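Local coordinates for CRISPR protein (Archaeoglobus fulgidus, PDB 4MJK) that probably serves as the Cas5 subunit of an archaeal type I-A Cascade, a complex that carries CRISPR RNA in defence against foreign nucleic acid, at residues Met217-Ser221 with Gly248-Ala252; Val165-Asp171 with Lys251-Ala255. All blocks are in the same frame, centred on the assembly; numbering follows the deposited sequence.

Interaction 1: residues Met217-Ser221 with Gly248-Ala252; sequences MSYIS and GDFKA
The Tyr219 ring receives Asp249 at its edge: carboxylate oxygen OD2 lies in the ring plane, 3.5 Å from CD2, with the ring and carboxylate planes 37° apart. The second flat group, the Phe250 ring, takes Ile220 obliquely, Phe250 CZ standing 3.9 Å from Ile220 CB and 4.0 Å from Ile220 CD1. Ile220 CG1 is anti to the backbone N (chi1 -158°), and the chain then bends so that CD1 returns to the ring. A hydrogen bond runs from Tyr219 N to Asp249 OD2, 2.9 Å long and nearly straight at 172°, meeting the oxygen almost along its C-O axis. The backbone N of Met217, a poorly ordered residue, lies 3.6 Å from Asp249 CG. Around this centre, Ile220 also packs on Phe205 and Arg263, and Phe250 on Glu183. An alanine in place of Asp249 would probably leave Tyr219 N without this acceptor and open a gap beside the Met217-Ser221 loop. The chemistry is thus that of a side-chain acceptor capturing a loop amide, with an apolar patch beside it: an irregular loop is tied to the start of a strand without backbone pairing.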
HETATM    1  N   MSE A 217      10.514  26.234  25.497  1.00 56.68           N
HETATM    2  CA  MSE A 217       9.934  25.699  26.724  1.00 55.44           C
HETATM    3  C   MSE A 217       8.694  26.489  27.111  1.00 55.93           C
HETATM    4  O   MSE A 217       8.283  26.499  28.273  1.00 55.98           O
HETATM    5  CB  MSE A 217      10.962  25.722  27.859  1.00 57.36           C
HETATM    6  CG  MSE A 217      11.728  24.415  28.019  1.00 61.44           C
HETATM    7 SE   MSE A 217      12.486  23.763  26.328  1.00 94.81          SE
HETATM    8  CE  MSE A 217      13.200  25.438  25.630  1.00 42.40           C
ATOM      9  N   SER A 218       8.099  27.148  26.122  1.00 50.69           N
ATOM     10  CA  SER A 218       6.902  27.946  26.339  1.00 50.81           C
ATOM     11  C   SER A 218       5.928  27.751  25.181  1.00 48.43           C
ATOM     12  O   SER A 218       4.813  27.268  25.367  1.00 50.45           O
ATOM     13  CB  SER A 218       7.255  29.436  26.500  1.00 54.24           C
ATOM     14  OG  SER A 218       7.681  29.761  27.803  1.00 48.43           O
ATOM     15  N   TYR A 219       6.361  28.138  23.986  1.00 44.84           N
ATOM     16  CA  TYR A 219       5.524  28.030  22.801  1.00 41.74           C
ATOM     17  C   TYR A 219       5.502  26.601  22.300  1.00 43.38           C
ATOM     18  O   TYR A 219       4.560  26.184  21.631  1.00 47.24           O
ATOM     19  CB  TYR A 219       5.994  28.986  21.700  1.00 38.96           C
ATOM     20  CG  TYR A 219       5.530  30.409  21.922  1.00 38.01           C
ATOM     21  CD1 TYR A 219       4.246  30.803  21.563  1.00 37.47           C
ATOM     22  CD2 TYR A 219       6.368  31.353  22.503  1.00 38.20           C
ATOM     23  CE1 TYR A 219       3.810  32.096  21.768  1.00 37.54           C
ATOM     24  CE2 TYR A 219       5.937  32.655  22.715  1.00 39.23           C
ATOM     25  CZ  TYR A 219       4.658  33.020  22.341  1.00 39.77           C
ATOM     26  OH  TYR A 219       4.217  34.310  22.549  1.00 37.43           O
ATOM     27  N   ILE A 220       6.548  25.853  22.627  1.00 43.99           N
ATOM     28  CA  ILE A 220       6.563  24.420  22.361  1.00 45.65           C
ATOM     29  C   ILE A 220       6.302  23.703  23.678  1.00 46.92           C
ATOM     30  O   ILE A 220       5.968  22.517  23.699  1.00 45.64           O
ATOM     31  CB  ILE A 220       7.906  23.959  21.778  1.00 40.71           C
ATOM     32  CG1 ILE A 220       7.721  22.636  21.030  1.00 39.09           C
ATOM     33  CG2 ILE A 220       8.951  23.839  22.876  1.00 42.61           C
ATOM     34  CD1 ILE A 220       6.723  22.718  19.877  1.00 37.86           C
ATOM     35  N   SER A 221       6.450  24.463  24.766  1.00 51.90           N
ATOM     36  CA  SER A 221       6.190  24.013  26.134  1.00 50.06           C
ATOM     37  C   SER A 221       6.022  22.513  26.257  1.00 48.54           C
ATOM     38  O   SER A 221       6.898  21.730  25.877  1.00 47.99           O
ATOM     39  CB  SER A 221       4.930  24.693  26.690  1.00 50.91           C
ATOM     40  OG  SER A 221       5.243  25.870  27.419  1.00 52.92           O
ATOM     41  N   GLY A 248      13.167  32.792  19.284  1.00 27.95           N
ATOM     42  CA  GLY A 248      12.341  32.452  20.429  1.00 24.90           C
ATOM     43  C   GLY A 248      12.781  31.145  21.047  1.00 23.24           C
ATOM     44  O   GLY A 248      13.963  30.957  21.290  1.00 25.46           O
ATOM     45  N   ASP A 249      11.836  30.243  21.297  1.00 23.70           N
ATOM     46  CA  ASP A 249      12.159  28.919  21.859  1.00 29.77           C
ATOM     47  C   ASP A 249      12.762  27.921  20.846  1.00 27.59           C
ATOM     48  O   ASP A 249      13.016  26.761  21.189  1.00 25.97           O
ATOM     49  CB  ASP A 249      10.910  28.283  22.488  1.00 32.57           C
ATOM     50  CG  ASP A 249      10.231  29.195  23.500  1.00 45.27           C
ATOM     51  OD1 ASP A 249      10.949  29.840  24.299  1.00 47.03           O
ATOM     52  OD2 ASP A 249       8.979  29.276  23.493  1.00 45.47           O
ATOM     53  N   PHE A 250      12.977  28.361  19.607  1.00 23.95           N
ATOM     54  CA  PHE A 250      13.361  27.440  18.543  1.00 20.20           C
ATOM     55  C   PHE A 250      14.733  27.750  17.996  1.00 22.54           C
ATOM     56  O   PHE A 250      15.174  28.898  18.037  1.00 20.32           O
ATOM     57  CB  PHE A 250      12.345  27.484  17.403  1.00 19.41           C
ATOM     58  CG  PHE A 250      10.985  27.013  17.799  1.00 21.10           C
ATOM     59  CD1 PHE A 250      10.056  27.906  18.328  1.00 23.64           C
ATOM     60  CD2 PHE A 250      10.636  25.674  17.672  1.00 20.08           C
ATOM     61  CE1 PHE A 250       8.800  27.475  18.708  1.00 24.78           C
ATOM     62  CE2 PHE A 250       9.386  25.231  18.052  1.00 25.44           C
ATOM     63  CZ  PHE A 250       8.460  26.130  18.570  1.00 27.93           C
ATOM     64  N   LYS A 251      15.385  26.713  17.473  1.00 15.90           N
ATOM     65  CA  LYS A 251      16.705  26.818  16.875  1.00 17.15           C
ATOM     66  C   LYS A 251      16.745  25.916  15.658  1.00 17.70           C
ATOM     67  O   LYS A 251      15.996  24.949  15.574  1.00 17.37           O
ATOM     68  CB  LYS A 251      17.779  26.322  17.841  1.00 22.18           C
ATOM     69  CG  LYS A 251      17.856  27.057  19.180  1.00 24.13           C
ATOM     70  CD  LYS A 251      18.459  28.441  19.004  1.00 30.86           C
ATOM     71  CE  LYS A 251      18.635  29.141  20.342  1.00 33.41           C
ATOM     72  NZ  LYS A 251      19.014  30.558  20.131  1.00 37.12           N
ATOM     73  N   ALA A 252      17.653  26.220  14.745  1.00 16.79           N
ATOM     74  CA  ALA A 252      17.954  25.365  13.615  1.00 17.19           C
ATOM     75  C   ALA A 252      19.188  24.529  13.933  1.00 19.75           C
ATOM     76  O   ALA A 252      20.166  25.043  14.490  1.00 21.57           O
ATOM     77  CB  ALA A 252      18.205  26.217  12.387  1.00 17.72           C
TER

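Interaction 2: residues Val165-Asp171 with Lys251-Ala255; sequences VKVTQKD and KAYEA
Thr168-Lys170 and Ala252-Glu254 pair as antiparallel neighbours within the six-stranded antiparallel sheet of this Cas5-family protein. Thr168 and Glu254 form one hydrogen-bonded pair, with Thr168 N 2.8 Å from Glu254 O; Lys170 and Ala252 form the next, with Lys170 N 2.8 Å from Ala252 O, and each pair is closed by the reciprocal bond. Between them Gln169 faces Tyr253 as a non-hydrogen-bonded pair. On the face that carries these two, Gln169, its CG anti to the backbone N (chi1 -162°) and its chain extended, runs alongside Tyr253 in the same direction, amide and ring planes 32° apart. Gln169 CG rests 3.7 Å from Tyr253 CE1, while Lys251 CB and CG pack against the amide end. Val167 CG2 adds a methyl 4.1 Å from Tyr253 CD1. The other face carries a salt bridge whose hydrogen bond is weak, Lys170 NZ to Glu254 OE1 at 3.1 Å, reached by a lysine bent at chi2 and chi4. Beyond the last paired residues, a second salt bridge, its hydrogen bond also weak, joins Lys251 NZ to Asp171 OD2 at 3.2 Å, the two side chains side by side and pointing the same way. Farther out, Met1 touches Val167, Gln169 and Tyr253, and Leu67, Ala68 and Val133 from other strands touch Tyr253, whose OH hydrogen-bonds to the backbone O of Arg263.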
ATOM      1  N   VAL A 165      25.729  12.199  13.366  1.00 21.46           N
ATOM      2  CA  VAL A 165      26.412  13.422  12.946  1.00 24.00           C
ATOM      3  C   VAL A 165      26.536  14.428  14.080  1.00 25.50           C
ATOM      4  O   VAL A 165      25.696  14.476  14.975  1.00 22.45           O
ATOM      5  CB  VAL A 165      25.683  14.117  11.776  1.00 25.61           C
ATOM      6  CG1 VAL A 165      25.764  13.275  10.509  1.00 28.55           C
ATOM      7  CG2 VAL A 165      24.228  14.411  12.154  1.00 21.64           C
ATOM      8  N   LYS A 166      27.601  15.225  14.044  1.00 24.06           N
ATOM      9  CA  LYS A 166      27.710  16.361  14.942  1.00 28.62           C
ATOM     10  C   LYS A 166      26.858  17.478  14.343  1.00 22.72           C
ATOM     11  O   LYS A 166      26.845  17.661  13.131  1.00 26.11           O
ATOM     12  CB  LYS A 166      29.175  16.788  15.085  1.00 31.79           C
ATOM     13  CG  LYS A 166      30.120  15.615  15.325  1.00 36.08           C
ATOM     14  CD  LYS A 166      31.575  16.053  15.508  1.00 42.49           C
ATOM     15  CE  LYS A 166      31.899  16.296  16.972  1.00 46.99           C
ATOM     16  NZ  LYS A 166      31.575  15.104  17.820  1.00 51.60           N
ATOM     17  N   VAL A 167      26.112  18.192  15.175  1.00 21.34           N
ATOM     18  CA  VAL A 167      25.287  19.295  14.679  1.00 22.63           C
ATOM     19  C   VAL A 167      25.716  20.650  15.257  1.00 25.57           C
ATOM     20  O   VAL A 167      26.281  20.717  16.351  1.00 22.33           O
ATOM     21  CB  VAL A 167      23.772  19.072  14.960  1.00 20.31           C
ATOM     22  CG1 VAL A 167      23.300  17.789  14.315  1.00 19.23           C
ATOM     23  CG2 VAL A 167      23.484  19.043  16.457  1.00 22.73           C
ATOM     24  N   THR A 168      25.452  21.714  14.506  1.00 22.79           N
ATOM     25  CA  THR A 168      25.668  23.082  14.965  1.00 21.68           C
ATOM     26  C   THR A 168      24.319  23.751  15.195  1.00 25.67           C
ATOM     27  O   THR A 168      23.403  23.595  14.386  1.00 22.20           O
ATOM     28  CB  THR A 168      26.421  23.900  13.900  1.00 27.07           C
ATOM     29  OG1 THR A 168      27.690  23.291  13.640  1.00 28.78           O
ATOM     30  CG2 THR A 168      26.632  25.330  14.368  1.00 28.54           C
ATOM     31  N   GLN A 169      24.190  24.499  16.287  1.00 23.39           N
ATOM     32  CA  GLN A 169      22.941  25.199  16.578  1.00 25.16           C
ATOM     33  C   GLN A 169      22.991  26.615  16.019  1.00 29.99           C
ATOM     34  O   GLN A 169      23.924  27.365  16.313  1.00 30.52           O
ATOM     35  CB  GLN A 169      22.690  25.241  18.086  1.00 27.46           C
ATOM     36  CG  GLN A 169      21.251  25.561  18.474  1.00 28.25           C
ATOM     37  CD  GLN A 169      21.026  25.542  19.981  1.00 34.97           C
ATOM     38  OE1 GLN A 169      19.951  25.171  20.459  1.00 37.47           O
ATOM     39  NE2 GLN A 169      22.040  25.949  20.736  1.00 38.24           N
ATOM     40  N   LYS A 170      21.989  26.980  15.219  1.00 23.98           N
ATOM     41  CA  LYS A 170      21.906  28.317  14.627  1.00 26.29           C
ATOM     42  C   LYS A 170      20.528  28.933  14.871  1.00 25.97           C
ATOM     43  O   LYS A 170      19.569  28.228  15.180  1.00 23.87           O
ATOM     44  CB  LYS A 170      22.163  28.250  13.119  1.00 28.84           C
ATOM     45  CG  LYS A 170      23.454  27.532  12.707  1.00 33.65           C
ATOM     46  CD  LYS A 170      24.596  28.512  12.436  1.00 40.96           C
ATOM     47  CE  LYS A 170      25.892  27.792  12.039  1.00 41.16           C
ATOM     48  NZ  LYS A 170      25.772  27.073  10.732  1.00 43.09           N
ATOM     49  N   ASP A 171      20.427  30.253  14.746  1.00 27.72           N
ATOM     50  CA  ASP A 171      19.115  30.889  14.649  1.00 24.20           C
ATOM     51  C   ASP A 171      19.119  31.952  13.547  1.00 24.91           C
ATOM     52  O   ASP A 171      20.104  32.084  12.819  1.00 25.83           O
ATOM     53  CB  ASP A 171      18.622  31.424  16.001  1.00 29.95           C
ATOM     54  CG  ASP A 171      19.530  32.490  16.581  1.00 35.14           C
ATOM     55  OD1 ASP A 171      20.252  33.146  15.803  1.00 31.20           O
ATOM     56  OD2 ASP A 171      19.508  32.670  17.817  1.00 38.08           O
ATOM     57  N   LYS A 251      15.385  26.713  17.473  1.00 15.90           N
ATOM     58  CA  LYS A 251      16.705  26.818  16.875  1.00 17.15           C
ATOM     59  C   LYS A 251      16.745  25.916  15.658  1.00 17.70           C
ATOM     60  O   LYS A 251      15.996  24.949  15.574  1.00 17.37           O
ATOM     61  CB  LYS A 251      17.779  26.322  17.841  1.00 22.18           C
ATOM     62  CG  LYS A 251      17.856  27.057  19.180  1.00 24.13           C
ATOM     63  CD  LYS A 251      18.459  28.441  19.004  1.00 30.86           C
ATOM     64  CE  LYS A 251      18.635  29.141  20.342  1.00 33.41           C
ATOM     65  NZ  LYS A 251      19.014  30.558  20.131  1.00 37.12           N
ATOM     66  N   ALA A 252      17.653  26.220  14.745  1.00 16.79           N
ATOM     67  CA  ALA A 252      17.954  25.365  13.615  1.00 17.19           C
ATOM     68  C   ALA A 252      19.188  24.529  13.933  1.00 19.75           C
ATOM     69  O   ALA A 252      20.166  25.043  14.490  1.00 21.57           O
ATOM     70  CB  ALA A 252      18.205  26.217  12.387  1.00 17.72           C
ATOM     71  N   TYR A 253      19.151  23.244  13.590  1.00 14.11           N
ATOM     72  CA  TYR A 253      20.297  22.370  13.814  1.00 15.39           C
ATOM     73  C   TYR A 253      20.826  21.909  12.476  1.00 17.81           C
ATOM     74  O   TYR A 253      20.067  21.434  11.632  1.00 13.98           O
ATOM     75  CB  TYR A 253      19.923  21.169  14.690  1.00 16.46           C
ATOM     76  CG  TYR A 253      19.506  21.573  16.072  1.00 16.02           C
ATOM     77  CD1 TYR A 253      20.438  21.678  17.100  1.00 19.52           C
ATOM     78  CD2 TYR A 253      18.181  21.890  16.354  1.00 17.99           C
ATOM     79  CE1 TYR A 253      20.057  22.070  18.375  1.00 21.50           C
ATOM     80  CE2 TYR A 253      17.788  22.272  17.629  1.00 18.03           C
ATOM     81  CZ  TYR A 253      18.736  22.371  18.630  1.00 21.16           C
ATOM     82  OH  TYR A 253      18.351  22.764  19.891  1.00 24.86           O
ATOM     83  N   GLU A 254      22.128  22.076  12.273  1.00 16.95           N
ATOM     84  CA  GLU A 254      22.715  21.853  10.962  1.00 20.55           C
ATOM     85  C   GLU A 254      23.862  20.858  11.000  1.00 20.43           C
ATOM     86  O   GLU A 254      24.691  20.875  11.917  1.00 21.77           O
ATOM     87  CB  GLU A 254      23.178  23.183  10.334  1.00 24.45           C
ATOM     88  CG  GLU A 254      23.901  23.005   8.991  1.00 28.43           C
ATOM     89  CD  GLU A 254      24.104  24.319   8.236  1.00 38.37           C
ATOM     90  OE1 GLU A 254      23.984  25.394   8.866  1.00 42.97           O
ATOM     91  OE2 GLU A 254      24.383  24.273   7.013  1.00 38.07           O
ATOM     92  N   ALA A 255      23.882  19.977  10.004  1.00 20.34           N
ATOM     93  CA  ALA A 255      24.993  19.062   9.784  1.00 24.17           C
ATOM     94  C   ALA A 255      25.266  19.064   8.291  1.00 26.81           C
ATOM     95  O   ALA A 255      24.499  18.497   7.509  1.00 21.57           O
ATOM     96  CB  ALA A 255      24.639  17.655  10.258  1.00 19.77           C
TER

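Overall arrangement
Strand 250-255 is common to both contacts and serves two different neighbours. Interaction 1 uses its start and the turn before it to hold a loop; interaction 2 uses its length to join strand 157-170. The centres of the two contacts are about 15 Å apart, and they share Lys251 and Ala252, which reach across only in interaction 2. Both lie on the same side of the chain's centre, their own centres about 18 and 17 Å from it. Strand 258-263 pairs along the other edge of 250-255, and its Arg263 touches both, packing on Ile220 and accepting the Tyr253 hydroxyl through its backbone O.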